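Local structure of actin-binding protein, cofilin/tropomyosin family protein, putative (Entamoeba histolytica, 4LIZ) at residues A[3-8]-A[35-40]; A[60-65]-A[96-101]; A[112-117]-A[127-132]. The protein binds actin filaments and stabilises them, and may contribute to phagocytosis and pseudopod formation as a coactosin of the ADF/cofilin family. One frame throughout, in Å; residues are numbered along the deposited sequence.

Contact 1. Residues A[3-8]-A[35-40]; sequences GFDLSE and PNKLVV
Asp5 bridges Lys37 in parallel fashion, the N-terminal segment 3-8 running 19° from the direction of 36-40. Two backbone hydrogen bonds flank Lys37. Asp5 N donates to Asn36 O (2.9 Å), and Leu38 N donates to Asp5 O (3.1 Å). Beyond this single bridge the chains part. A water fills the gap: it donates to Asp5 O and Leu38 O and accepts from Glu8 N.

On one side of the bridge, Phe4 lies flat against Asn36. Asn36 CB sits over the centre of the ring, 3.4 Å from the centroid, in a CH-pi contact. The amide plane continues the stack, tilted only 14° from the ring. Leu6 CD2 meets Leu38 CD1 at 3.8 Å, the two leucines lying side by side.

The polar side chains form the outer side. Lys37 is extended, with CG anti to its backbone N (chi1 179°), and this lays its methylenes along the Asp5 carboxylate. Asp5 OD1 takes two bonds from Ser7, from N (2.8 Å) and from OG (2.7 Å). The first makes an Asx turn, and the pair fixes the carboxylate. Glu8 OE2 stays 4.3 Å from Lys37 NZ, too far for a salt bridge; a second water bonds both, weakly to the lysine. A third water joins Glu8 OE1 to Val40 N.

The segment 3-8 thus lies beside edge strand 37-44, whose other neighbour is strand 26-32. Phe4 and Leu38 both touch Val31 of that strand, while Leu6 reaches Asp104 of helix 92-108.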
ATOM      1  N   GLY A   3      14.344  -4.142 -11.719  1.00 24.14           N
ATOM      2  CA  GLY A   3      14.606  -5.538 -11.962  1.00 25.83           C
ATOM      3  C   GLY A   3      13.693  -6.521 -11.267  1.00 29.75           C
ATOM      4  O   GLY A   3      13.977  -7.680 -11.219  1.00 31.05           O
ATOM      5  N   PHE A   4      12.636  -6.027 -10.642  1.00 22.36           N
ATOM      6  CA  PHE A   4      11.694  -6.889  -9.965  1.00 19.78           C
ATOM      7  C   PHE A   4      10.540  -7.240 -10.892  1.00 20.83           C
ATOM      8  O   PHE A   4      10.114  -6.407 -11.623  1.00 20.96           O
ATOM      9  CB  PHE A   4      11.139  -6.187  -8.712  1.00 19.53           C
ATOM     10  CG  PHE A   4      11.949  -6.415  -7.491  1.00 20.06           C
ATOM     11  CD1 PHE A   4      13.165  -5.794  -7.337  1.00 20.32           C
ATOM     12  CD2 PHE A   4      11.537  -7.264  -6.537  1.00 19.35           C
ATOM     13  CE1 PHE A   4      13.926  -6.026  -6.230  1.00 23.75           C
ATOM     14  CE2 PHE A   4      12.289  -7.486  -5.430  1.00 24.56           C
ATOM     15  CZ  PHE A   4      13.488  -6.872  -5.275  1.00 22.40           C
ATOM     16  N   ASP A   5      10.076  -8.484 -10.800  1.00 19.53           N
ATOM     17  CA  ASP A   5       8.871  -8.950 -11.466  1.00 19.77           C
ATOM     18  C   ASP A   5       7.648  -8.433 -10.681  1.00 15.21           C
ATOM     19  O   ASP A   5       7.455  -8.806  -9.561  1.00 17.70           O
ATOM     20  CB  ASP A   5       8.926 -10.463 -11.524  1.00 19.79           C
ATOM     21  CG  ASP A   5       7.620 -11.123 -12.035  1.00 24.01           C
ATOM     22  OD1 ASP A   5       6.698 -10.459 -12.437  1.00 22.52           O
ATOM     23  OD2 ASP A   5       7.655 -12.367 -12.108  1.00 27.68           O
ATOM     24  N   LEU A   6       6.895  -7.602 -11.369  1.00 16.17           N
ATOM     25  CA  LEU A   6       5.645  -6.982 -10.811  1.00 15.46           C
ATOM     26  C   LEU A   6       4.360  -7.560 -11.362  1.00 14.89           C
ATOM     27  O   LEU A   6       3.289  -6.978 -11.221  1.00 15.99           O
ATOM     28  CB  LEU A   6       5.654  -5.443 -10.979  1.00 18.94           C
ATOM     29  CG  LEU A   6       6.812  -4.655 -10.415  1.00 21.28           C
ATOM     30  CD1 LEU A   6       6.530  -3.169 -10.478  1.00 25.14           C
ATOM     31  CD2 LEU A   6       7.235  -5.152  -9.072  1.00 22.75           C
ATOM     32  N   SER A   7       4.476  -8.739 -12.014  1.00 17.84           N
ATOM     33  CA  SER A   7       3.328  -9.408 -12.625  1.00 17.70           C
ATOM     34  C   SER A   7       2.130  -9.613 -11.692  1.00 16.43           C
ATOM     35  O   SER A   7       0.980  -9.714 -12.197  1.00 19.89           O
ATOM     36  CB  SER A   7       3.766 -10.700 -13.294  1.00 18.30           C
ATOM     37  OG  SER A   7       4.283 -11.630 -12.469  1.00 20.13           O
ATOM     38  N   GLU A   8       2.354  -9.770 -10.414  1.00 15.56           N
ATOM     39  CA  GLU A   8       1.313 -10.003  -9.407  1.00 14.68           C
ATOM     40  C   GLU A   8       0.568  -8.765  -8.956  1.00 13.02           C
ATOM     41  O   GLU A   8      -0.369  -8.860  -8.189  1.00 14.43           O
ATOM     42  CB  GLU A   8       1.795 -10.818  -8.207  1.00 16.83           C
ATOM     43  CG  GLU A   8       2.336 -12.195  -8.488  1.00 18.79           C
ATOM     44  CD  GLU A   8       1.167 -13.112  -8.800  1.00 21.20           C
ATOM     45  OE1 GLU A   8       0.227 -13.166  -7.970  1.00 20.76           O
ATOM     46  OE2 GLU A   8       1.233 -13.692  -9.857  1.00 23.94           O
ATOM     47  N   PRO A  35      14.163 -15.571  -7.555  1.00 39.55           N
ATOM     48  CA  PRO A  35      14.125 -14.332  -8.332  1.00 32.68           C
ATOM     49  C   PRO A  35      13.343 -13.166  -7.608  1.00 26.93           C
ATOM     50  O   PRO A  35      12.518 -13.415  -6.717  1.00 30.00           O
ATOM     51  CB  PRO A  35      13.383 -14.744  -9.583  1.00 36.38           C
ATOM     52  CG  PRO A  35      12.478 -15.823  -9.126  1.00 42.17           C
ATOM     53  CD  PRO A  35      13.168 -16.538  -8.001  1.00 40.33           C
ATOM     54  N   ASN A  36      13.706 -11.948  -7.966  1.00 26.52           N
ATOM     55  CA  ASN A  36      13.118 -10.731  -7.381  1.00 21.91           C
ATOM     56  C   ASN A  36      11.682 -10.595  -7.975  1.00 17.81           C
ATOM     57  O   ASN A  36      11.550 -10.307  -9.178  1.00 21.37           O
ATOM     58  CB  ASN A  36      13.981  -9.529  -7.760  1.00 23.71           C
ATOM     59  CG  ASN A  36      15.361  -9.611  -7.091  1.00 26.67           C
ATOM     60  OD1 ASN A  36      15.557 -10.340  -6.126  1.00 29.90           O
ATOM     61  ND2 ASN A  36      16.287  -8.848  -7.610  1.00 31.74           N
ATOM     62  N   LYS A  37      10.740 -10.622  -7.031  1.00 18.33           N
ATOM     63  CA  LYS A  37       9.313 -10.590  -7.417  1.00 20.17           C
ATOM     64  C   LYS A  37       8.462 -10.097  -6.254  1.00 19.03           C
ATOM     65  O   LYS A  37       8.749 -10.413  -5.129  1.00 19.77           O
ATOM     66  CB  LYS A  37       8.881 -12.058  -7.745  1.00 21.72           C
ATOM     67  CG  LYS A  37       7.479 -12.251  -8.129  1.00 26.61           C
ATOM     68  CD  LYS A  37       7.220 -13.765  -8.444  1.00 29.51           C
ATOM     69  CE  LYS A  37       5.913 -13.783  -9.195  1.00 33.13           C
ATOM     70  NZ  LYS A  37       5.282 -15.114  -9.175  1.00 38.74           N
ATOM     71  N   LEU A  38       7.365  -9.394  -6.555  1.00 16.64           N
ATOM     72  CA  LEU A  38       6.362  -9.134  -5.563  1.00 16.31           C
ATOM     73  C   LEU A  38       5.298 -10.257  -5.555  1.00 15.16           C
ATOM     74  O   LEU A  38       4.986 -10.832  -6.618  1.00 15.65           O
ATOM     75  CB  LEU A  38       5.665  -7.800  -5.870  1.00 15.51           C
ATOM     76  CG  LEU A  38       6.260  -6.589  -5.115  1.00 17.21           C
ATOM     77  CD1 LEU A  38       7.681  -6.437  -5.482  1.00 22.57           C
ATOM     78  CD2 LEU A  38       5.480  -5.375  -5.340  1.00 18.03           C
ATOM     79  N   VAL A  39       4.805 -10.540  -4.404  1.00 14.97           N
ATOM     80  CA  VAL A  39       3.741 -11.546  -4.218  1.00 14.38           C
ATOM     81  C   VAL A  39       2.660 -10.953  -3.371  1.00 15.49           C
ATOM     82  O   VAL A  39       2.880  -9.999  -2.578  1.00 14.76           O
ATOM     83  CB  VAL A  39       4.296 -12.845  -3.590  1.00 17.65           C
ATOM     84  CG1 VAL A  39       5.346 -13.434  -4.589  1.00 16.90           C
ATOM     85  CG2 VAL A  39       4.830 -12.664  -2.180  1.00 19.58           C
ATOM     86  N   VAL A  40       1.474 -11.532  -3.388  1.00 14.77           N
ATOM     87  CA  VAL A  40       0.430 -11.120  -2.466  1.00 14.37           C
ATOM     88  C   VAL A  40       0.611 -11.760  -1.090  1.00 15.19           C
ATOM     89  O   VAL A  40       0.609 -12.956  -0.974  1.00 17.43           O
ATOM     90  CB  VAL A  40      -0.959 -11.517  -2.991  1.00 14.13           C
ATOM     91  CG1 VAL A  40      -2.017 -11.282  -1.947  1.00 14.89           C
ATOM     92  CG2 VAL A  40      -1.260 -10.723  -4.220  1.00 14.94           C
TER
HETATM   93  O   HOH W   1       4.916  -9.803  -9.110  1.00 19.11           O
HETATM   94  O   HOH W   2       3.272 -13.893 -11.534  1.00 32.75           O
HETATM   95  O   HOH W   3       0.812 -13.610  -5.290  1.00 20.62           O

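Contact 2. Residues A[60-65]-A[96-101]; sequences LQFAYY and AVMSIL
Leu60 and Phe62 of central strand 60-69 pack against Val97, Met98 and Leu101 of helix 92-108. This is a helix-on-sheet layer of the ADF-homology fold. The helix segment runs nearly along the strand, 28° from it, with the axes 10.0 Å apart.

Leu60 and Phe62 project from the same face of the strand. Between them they leave a hollow, and the selenomethionine Met98 fills it. Its CG is anti to the backbone N (chi1 169°), and the chain then bends at chi2 and chi3. These bends turn the selenium and CE in toward the strand.

The selenium lies beside the far end of the Phe62 ring, 3.5 Å from CZ. This is a Met-aromatic contact. The approach is oblique, 56° off the ring normal, with 4.4 Å from the selenium to the centroid. Leu101 meets the same ring differently. Its CD2 comes in at the edge, in the ring plane, 3.8 Å from Phe62 CE1. The ring end is therefore gripped by two residues of the helix. At the other end of the contact, Leu60 CD1 reaches Val97 CG1 at 4.2 Å.

Around this pair, Phe62 also touches Phe81 and Leu60 touches Val31, on the neighbouring strands. Gln61 points away from the helix, and its amide is hydrogen-bonded to Lys56 N, Asp41 OD2 and Ala54 O. The tightest point is the terminal methyl of Met98, whose CE presses on Leu60 CD2 at 3.3 Å, closer than usual for two methyls.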
ATOM      1  N   LEU A  60      10.138  -5.923   3.948  1.00 14.05           N
ATOM      2  CA  LEU A  60       9.853  -4.815   2.985  1.00 15.40           C
ATOM      3  C   LEU A  60       8.507  -5.178   2.303  1.00 14.30           C
ATOM      4  O   LEU A  60       8.419  -6.235   1.685  1.00 14.12           O
ATOM      5  CB  LEU A  60      10.999  -4.761   1.951  1.00 17.09           C
ATOM      6  CG  LEU A  60      11.036  -3.445   1.201  1.00 20.50           C
ATOM      7  CD1 LEU A  60      12.169  -3.367   0.130  1.00 23.80           C
ATOM      8  CD2 LEU A  60       9.866  -3.281   0.362  1.00 26.16           C
ATOM      9  N   GLN A  61       7.533  -4.315   2.409  1.00 12.05           N
ATOM     10  CA  GLN A  61       6.181  -4.592   1.872  1.00 11.86           C
ATOM     11  C   GLN A  61       5.577  -3.360   1.251  1.00 12.06           C
ATOM     12  O   GLN A  61       6.093  -2.230   1.454  1.00 11.96           O
ATOM     13  CB  GLN A  61       5.290  -5.178   2.956  1.00 11.80           C
ATOM     14  CG  GLN A  61       5.686  -6.559   3.487  1.00 12.08           C
ATOM     15  CD  GLN A  61       5.027  -6.893   4.776  1.00 12.72           C
ATOM     16  OE1 GLN A  61       5.312  -6.339   5.806  1.00 12.88           O
ATOM     17  NE2 GLN A  61       3.989  -7.723   4.679  1.00 14.19           N
ATOM     18  N   PHE A  62       4.496  -3.491   0.493  1.00 11.88           N
ATOM     19  CA  PHE A  62       3.699  -2.428   0.006  1.00 11.20           C
ATOM     20  C   PHE A  62       2.249  -2.651   0.289  1.00 11.30           C
ATOM     21  O   PHE A  62       1.887  -3.843   0.370  1.00 13.19           O
ATOM     22  CB  PHE A  62       3.875  -2.210  -1.507  1.00 12.20           C
ATOM     23  CG  PHE A  62       5.319  -1.907  -1.913  1.00 11.71           C
ATOM     24  CD1 PHE A  62       6.179  -2.895  -2.305  1.00 12.46           C
ATOM     25  CD2 PHE A  62       5.716  -0.594  -1.929  1.00 12.82           C
ATOM     26  CE1 PHE A  62       7.550  -2.617  -2.605  1.00 14.69           C
ATOM     27  CE2 PHE A  62       7.011  -0.319  -2.317  1.00 14.01           C
ATOM     28  CZ  PHE A  62       7.865  -1.286  -2.633  1.00 16.30           C
ATOM     29  N   ALA A  63       1.429  -1.698   0.419  1.00 10.23           N
ATOM     30  CA  ALA A  63       0.046  -1.889   0.635  1.00 10.07           C
ATOM     31  C   ALA A  63      -0.741  -0.887  -0.108  1.00 10.37           C
ATOM     32  O   ALA A  63      -0.341   0.269  -0.388  1.00 11.54           O
ATOM     33  CB  ALA A  63      -0.330  -1.913   2.130  1.00 11.15           C
ATOM     34  N   TYR A  64      -1.996  -1.211  -0.434  1.00 10.54           N
ATOM     35  CA  TYR A  64      -2.898  -0.392  -1.157  1.00  9.97           C
ATOM     36  C   TYR A  64      -4.331  -0.666  -0.733  1.00 11.82           C
ATOM     37  O   TYR A  64      -4.712  -1.832  -0.737  1.00 11.53           O
ATOM     38  CB  TYR A  64      -2.718  -0.662  -2.684  1.00 11.73           C
ATOM     39  CG  TYR A  64      -3.553   0.217  -3.580  1.00 11.67           C
ATOM     40  CD1 TYR A  64      -3.350   1.565  -3.696  1.00 12.98           C
ATOM     41  CD2 TYR A  64      -4.513  -0.376  -4.396  1.00 13.61           C
ATOM     42  CE1 TYR A  64      -4.063   2.350  -4.588  1.00 13.25           C
ATOM     43  CE2 TYR A  64      -5.250   0.398  -5.330  1.00 13.68           C
ATOM     44  CZ  TYR A  64      -5.010   1.751  -5.401  1.00 11.99           C
ATOM     45  OH  TYR A  64      -5.649   2.570  -6.383  1.00 14.96           O
ATOM     46  N   TYR A  65      -5.083   0.330  -0.318  1.00 10.12           N
ATOM     47  CA  TYR A  65      -6.449   0.127   0.122  1.00  9.71           C
ATOM     48  C   TYR A  65      -7.364   1.308  -0.212  1.00 11.46           C
ATOM     49  O   TYR A  65      -6.925   2.382  -0.439  1.00 11.85           O
ATOM     50  CB  TYR A  65      -6.529  -0.218   1.632  1.00 11.91           C
ATOM     51  CG  TYR A  65      -6.201   0.886   2.610  1.00 12.50           C
ATOM     52  CD1 TYR A  65      -7.170   1.666   3.149  1.00 13.11           C
ATOM     53  CD2 TYR A  65      -4.905   1.117   2.979  1.00 12.13           C
ATOM     54  CE1 TYR A  65      -6.864   2.665   4.035  1.00 13.71           C
ATOM     55  CE2 TYR A  65      -4.590   2.099   3.883  1.00 12.82           C
ATOM     56  CZ  TYR A  65      -5.581   2.869   4.391  1.00 12.21           C
ATOM     57  OH  TYR A  65      -5.321   3.870   5.259  1.00 14.82           O
ATOM     58  N   ALA A  96      17.933  -0.772   0.667  1.00 15.75           N
ATOM     59  CA  ALA A  96      18.411   0.177  -0.382  1.00 15.78           C
ATOM     60  C   ALA A  96      17.632   0.120  -1.632  1.00 15.56           C
ATOM     61  O   ALA A  96      17.673   1.131  -2.371  1.00 17.06           O
ATOM     62  CB  ALA A  96      19.893   0.060  -0.604  1.00 15.50           C
ATOM     63  N   VAL A  97      17.014  -1.004  -1.957  1.00 13.79           N
ATOM     64  CA  VAL A  97      16.224  -1.119  -3.207  1.00 15.24           C
ATOM     65  C   VAL A  97      14.878  -0.462  -3.092  1.00 12.63           C
ATOM     66  O   VAL A  97      14.170  -0.292  -4.089  1.00 13.69           O
ATOM     67  CB  VAL A  97      16.130  -2.566  -3.705  1.00 16.51           C
ATOM     68  CG1 VAL A  97      14.962  -3.301  -3.039  1.00 16.83           C
ATOM     69  CG2 VAL A  97      16.073  -2.594  -5.197  1.00 21.30           C
HETATM   70  N   MSE A  98      14.443  -0.066  -1.916  1.00 12.99           N
HETATM   71  CA  MSE A  98      13.137   0.439  -1.683  1.00 12.82           C
HETATM   72  C   MSE A  98      12.718   1.528  -2.624  1.00 13.67           C
HETATM   73  O   MSE A  98      11.651   1.527  -3.266  1.00 13.53           O
HETATM   74  CB  MSE A  98      12.856   0.818  -0.248  1.00 13.86           C
HETATM   75  CG  MSE A  98      11.587   1.574  -0.024  1.00 12.86           C
HETATM   76 SE   MSE A  98      10.035   0.491  -0.542  0.76 14.85          SE
HETATM   77  CE  MSE A  98       9.410  -0.115   1.196  1.00 15.17           C
ATOM     78  N   SER A  99      13.544   2.585  -2.806  1.00 12.78           N
ATOM     79  CA  SER A  99      13.017   3.642  -3.570  1.00 11.31           C
ATOM     80  C   SER A  99      12.864   3.266  -5.054  1.00 11.54           C
ATOM     81  O   SER A  99      11.878   3.710  -5.684  1.00 12.84           O
ATOM     82  CB  SER A  99      13.920   4.955  -3.504  1.00 12.44           C
ATOM     83  OG  SER A  99      13.862   5.533  -2.198  1.00 12.83           O
ATOM     84  N   ILE A 100      13.827   2.597  -5.655  1.00 12.48           N
ATOM     85  CA  ILE A 100      13.755   2.247  -7.092  1.00 13.76           C
ATOM     86  C   ILE A 100      12.551   1.237  -7.261  1.00 13.53           C
ATOM     87  O   ILE A 100      11.774   1.380  -8.227  1.00 13.91           O
ATOM     88  CB  ILE A 100      15.055   1.733  -7.667  1.00 14.62           C
ATOM     89  CG1 ILE A 100      15.019   1.736  -9.153  1.00 15.72           C
ATOM     90  CG2 ILE A 100      15.526   0.477  -7.075  1.00 13.63           C
ATOM     91  CD1 ILE A 100      16.343   1.529  -9.806  1.00 17.67           C
ATOM     92  N   LEU A 101      12.390   0.324  -6.299  1.00 13.01           N
ATOM     93  CA  LEU A 101      11.281  -0.669  -6.421  1.00 13.07           C
ATOM     94  C   LEU A 101       9.986   0.106  -6.272  1.00 14.11           C
ATOM     95  O   LEU A 101       8.999  -0.139  -7.003  1.00 13.55           O
ATOM     96  CB  LEU A 101      11.447  -1.667  -5.393  1.00 12.32           C
ATOM     97  CG  LEU A 101      10.321  -2.747  -5.284  1.00 12.91           C
ATOM     98  CD1 LEU A 101      10.068  -3.391  -6.619  1.00 14.86           C
ATOM     99  CD2 LEU A 101      10.729  -3.755  -4.249  1.00 14.10           C
TER

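Contact 3. Residues A[112-117]-A[127-132]; sequences FHIELH and DEIAAK
Ile114 and Leu116 meet Ile129 and Lys132 in an apolar helix-on-strand contact at one edge of the sheet, where helix 126-137 packs on outermost strand 114-118. The helix segment runs roughly antiparallel to the strand, at 143°, and the axes approach to 10.0 Å. The residues alternate along the strand, so Ile114 and Leu116 both point toward the helix while Glu115 points away.

Ile129 reaches both strand residues with different branches. Its CG2 presses on Ile114 CD1 at 3.4 Å, a tight methyl pair, and the two isoleucines lie roughly perpendicular. Its other branch, CG1 and CD1, lies against Leu116 CD1, with CD1 to CD1 at 3.7 Å. Ile114 places CG1 between its backbone N and carbonyl carbon (chi1 59°), which carries CD1 across to Ile129 and leaves CG2 for the lysine.

One helical turn on, Lys132 takes part through its methylenes. The chain is extended as far as CE, and bends only at chi4 (76°). CE lies 3.9 Å from Ile114 CG2, and CD lies 4.0 Å from Leu116 CD2. The leucine and the lysine stem run antiparallel alongside one another, carbon against carbon.

On the far side of the strand, Glu115 forms a salt bridge with Lys106 of helix 92-108, and Glu115 and His117 touch Lys102 there. Strand 114-118 thus has a helix over each face, and strand 76-85 is hydrogen-bonded to its backbone, through Phe81 and Ser83.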
ATOM      1  N   PHE A 112      -3.727   6.933  -6.553  1.00 16.23           N
ATOM      2  CA  PHE A 112      -3.773   7.069  -5.099  1.00 17.44           C
ATOM      3  C   PHE A 112      -3.874   8.517  -4.654  1.00 18.08           C
ATOM      4  O   PHE A 112      -3.315   9.434  -5.354  1.00 23.00           O
ATOM      5  CB  PHE A 112      -2.590   6.370  -4.391  1.00 17.77           C
ATOM      6  CG  PHE A 112      -1.258   6.849  -4.840  1.00 18.05           C
ATOM      7  CD1 PHE A 112      -0.614   6.229  -5.835  1.00 20.29           C
ATOM      8  CD2 PHE A 112      -0.716   8.017  -4.284  1.00 21.42           C
ATOM      9  CE1 PHE A 112       0.639   6.715  -6.331  1.00 25.73           C
ATOM     10  CE2 PHE A 112       0.491   8.532  -4.765  1.00 24.82           C
ATOM     11  CZ  PHE A 112       1.165   7.854  -5.744  1.00 24.91           C
ATOM     12  N   HIS A 113      -4.569   8.777  -3.614  1.00 17.14           N
ATOM     13  CA  HIS A 113      -4.745  10.076  -3.052  1.00 19.03           C
ATOM     14  C   HIS A 113      -3.752  10.471  -2.053  1.00 20.20           C
ATOM     15  O   HIS A 113      -3.489  11.673  -1.891  1.00 22.85           O
ATOM     16  CB  HIS A 113      -6.137  10.161  -2.461  1.00 19.01           C
ATOM     17  CG  HIS A 113      -7.181  10.020  -3.494  1.00 19.04           C
ATOM     18  ND1 HIS A 113      -7.703   8.803  -3.854  1.00 19.89           N
ATOM     19  CD2 HIS A 113      -7.745  10.940  -4.326  1.00 22.58           C
ATOM     20  CE1 HIS A 113      -8.525   8.962  -4.869  1.00 23.18           C
ATOM     21  NE2 HIS A 113      -8.600  10.269  -5.142  1.00 24.34           N
ATOM     22  N   ILE A 114      -3.098   9.518  -1.364  1.00 15.09           N
ATOM     23  CA  ILE A 114      -2.067   9.761  -0.453  1.00 16.59           C
ATOM     24  C   ILE A 114      -1.062   8.649  -0.552  1.00 16.71           C
ATOM     25  O   ILE A 114      -1.381   7.464  -0.849  1.00 15.61           O
ATOM     26  CB  ILE A 114      -2.451   9.966   0.950  1.00 21.32           C
ATOM     27  CG1 ILE A 114      -3.171   8.799   1.499  1.00 21.73           C
ATOM     28  CG2 ILE A 114      -3.334  11.236   1.170  1.00 26.09           C
ATOM     29  CD1 ILE A 114      -3.227   8.836   3.016  1.00 30.13           C
ATOM     30  N   GLU A 115       0.219   8.948  -0.336  1.00 14.58           N
ATOM     31  CA  GLU A 115       1.316   8.043  -0.248  1.00 13.74           C
ATOM     32  C   GLU A 115       2.021   8.219   1.073  1.00 14.73           C
ATOM     33  O   GLU A 115       2.280   9.382   1.501  1.00 16.12           O
ATOM     34  CB  GLU A 115       2.357   8.316  -1.372  1.00 13.33           C
ATOM     35  CG  GLU A 115       3.643   7.580  -1.177  1.00 14.42           C
ATOM     36  CD  GLU A 115       4.666   7.727  -2.318  1.00 15.49           C
ATOM     37  OE1 GLU A 115       4.343   8.500  -3.283  1.00 17.46           O
ATOM     38  OE2 GLU A 115       5.708   7.079  -2.198  1.00 16.13           O
ATOM     39  N   LEU A 116       2.285   7.142   1.776  1.00 14.47           N
ATOM     40  CA  LEU A 116       2.926   7.142   3.083  1.00 15.11           C
ATOM     41  C   LEU A 116       4.059   6.174   3.062  1.00 16.37           C
ATOM     42  O   LEU A 116       3.942   5.024   2.532  1.00 16.51           O
ATOM     43  CB  LEU A 116       1.995   6.705   4.201  1.00 19.79           C
ATOM     44  CG  LEU A 116       0.646   7.431   4.186  1.00 25.47           C
ATOM     45  CD1 LEU A 116      -0.565   6.657   4.732  1.00 30.36           C
ATOM     46  CD2 LEU A 116       0.912   8.796   4.720  1.00 31.61           C
ATOM     47  N   HIS A 117       5.205   6.492   3.630  1.00 15.25           N
ATOM     48  CA  HIS A 117       6.221   5.589   3.891  1.00 14.14           C
ATOM     49  C   HIS A 117       6.282   5.311   5.422  1.00 16.21           C
ATOM     50  O   HIS A 117       6.367   6.295   6.235  1.00 22.36           O
ATOM     51  CB  HIS A 117       7.642   6.091   3.458  1.00 17.23           C
ATOM     52  CG  HIS A 117       8.724   5.118   3.695  1.00 16.42           C
ATOM     53  ND1 HIS A 117       8.808   3.877   3.102  1.00 16.37           N
ATOM     54  CD2 HIS A 117       9.748   5.138   4.580  1.00 16.47           C
ATOM     55  CE1 HIS A 117       9.830   3.212   3.540  1.00 17.27           C
ATOM     56  NE2 HIS A 117      10.422   3.971   4.453  1.00 17.21           N
ATOM     57  N   ASP A 127      -6.795   8.237  12.084  1.00 13.03           N
ATOM     58  CA  ASP A 127      -7.199   9.618  12.127  1.00 13.59           C
ATOM     59  C   ASP A 127      -6.218  10.553  11.409  1.00 11.79           C
ATOM     60  O   ASP A 127      -6.582  11.539  10.943  1.00 13.95           O
ATOM     61  CB  ASP A 127      -7.581  10.092  13.559  1.00 14.44           C
ATOM     62  CG  ASP A 127      -6.386  10.314  14.477  1.00 13.00           C
ATOM     63  OD1 ASP A 127      -6.086   9.485  15.296  1.00 15.44           O
ATOM     64  OD2 ASP A 127      -5.797  11.379  14.324  1.00 16.72           O
ATOM     65  N   GLU A 128      -4.947  10.233  11.510  1.00 12.60           N
ATOM     66  CA  GLU A 128      -3.916  11.005  10.830  1.00 11.98           C
ATOM     67  C   GLU A 128      -4.043  10.890   9.324  1.00 13.80           C
ATOM     68  O   GLU A 128      -3.977  11.864   8.644  1.00 14.15           O
ATOM     69  CB  GLU A 128      -2.530  10.554  11.271  1.00 12.83           C
ATOM     70  CG  GLU A 128      -2.236  10.722  12.759  1.00 13.46           C
ATOM     71  CD  GLU A 128      -0.884  10.163  13.176  1.00 15.00           C
ATOM     72  OE1 GLU A 128      -0.171   9.719  12.331  1.00 16.38           O
ATOM     73  OE2 GLU A 128      -0.559  10.178  14.349  1.00 17.14           O
ATOM     74  N   ILE A 129      -4.272   9.680   8.836  1.00 12.77           N
ATOM     75  CA  ILE A 129      -4.398   9.496   7.392  1.00 14.89           C
ATOM     76  C   ILE A 129      -5.718  10.151   6.930  1.00 15.74           C
ATOM     77  O   ILE A 129      -5.788  10.840   5.896  1.00 15.03           O
ATOM     78  CB  ILE A 129      -4.409   8.001   7.151  1.00 14.68           C
ATOM     79  CG1 ILE A 129      -3.065   7.452   7.404  1.00 14.48           C
ATOM     80  CG2 ILE A 129      -4.888   7.709   5.701  1.00 16.41           C
ATOM     81  CD1 ILE A 129      -2.924   5.960   7.460  1.00 16.55           C
ATOM     82  N   ALA A 130      -6.868  10.048   7.616  1.00 13.72           N
ATOM     83  CA  ALA A 130      -8.095  10.686   7.296  1.00 13.91           C
ATOM     84  C   ALA A 130      -7.939  12.175   7.225  1.00 16.01           C
ATOM     85  O   ALA A 130      -8.455  12.782   6.308  1.00 17.66           O
ATOM     86  CB  ALA A 130      -9.168  10.278   8.328  1.00 17.02           C
ATOM     87  N   ALA A 131      -7.178  12.767   8.167  1.00 16.45           N
ATOM     88  CA  ALA A 131      -6.988  14.240   8.128  1.00 18.46           C
ATOM     89  C   ALA A 131      -6.134  14.618   6.886  1.00 19.08           C
ATOM     90  O   ALA A 131      -6.453  15.605   6.248  1.00 22.68           O
ATOM     91  CB  ALA A 131      -6.332  14.649   9.409  1.00 17.09           C
ATOM     92  N   LYS A 132      -5.153  13.825   6.572  1.00 18.39           N
ATOM     93  CA  LYS A 132      -4.272  14.055   5.377  1.00 22.06           C
ATOM     94  C   LYS A 132      -5.065  13.998   4.130  1.00 23.06           C
ATOM     95  O   LYS A 132      -4.891  14.838   3.227  1.00 24.58           O
ATOM     96  CB  LYS A 132      -3.070  13.200   5.389  1.00 22.47           C
ATOM     97  CG  LYS A 132      -2.035  13.470   4.286  1.00 32.18           C
ATOM     98  CD  LYS A 132      -1.057  12.278   4.288  1.00 38.26           C
ATOM     99  CE  LYS A 132      -0.091  12.378   3.102  1.00 44.70           C
ATOM    100  NZ  LYS A 132       0.974  13.419   3.355  1.00 43.03           N
TER

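All three contacts reach the same mixed sheet. Contact 1 is a surface contact at edge strand 37-44, contact 2 is buried on central strand 60-69, and contact 3 is partly buried at the opposite edge strand, 114-118. Their chemistry follows: backbone hydrogen bonds, charges and waters, with an apolar inner side, in contact 1, apolar groups and selenium in contact 2, aliphatic carbons in contact 3. Contacts 1 and 2 join through Leu101, whose CD1 lies 3.7 Å from Phe4 CB. Contact 2 also touches contact 3, as Tyr65 OH lies 3.9 Å from Ile129 CD1. Contacts 1 and 3 do not touch; their centres are about 25 Å apart.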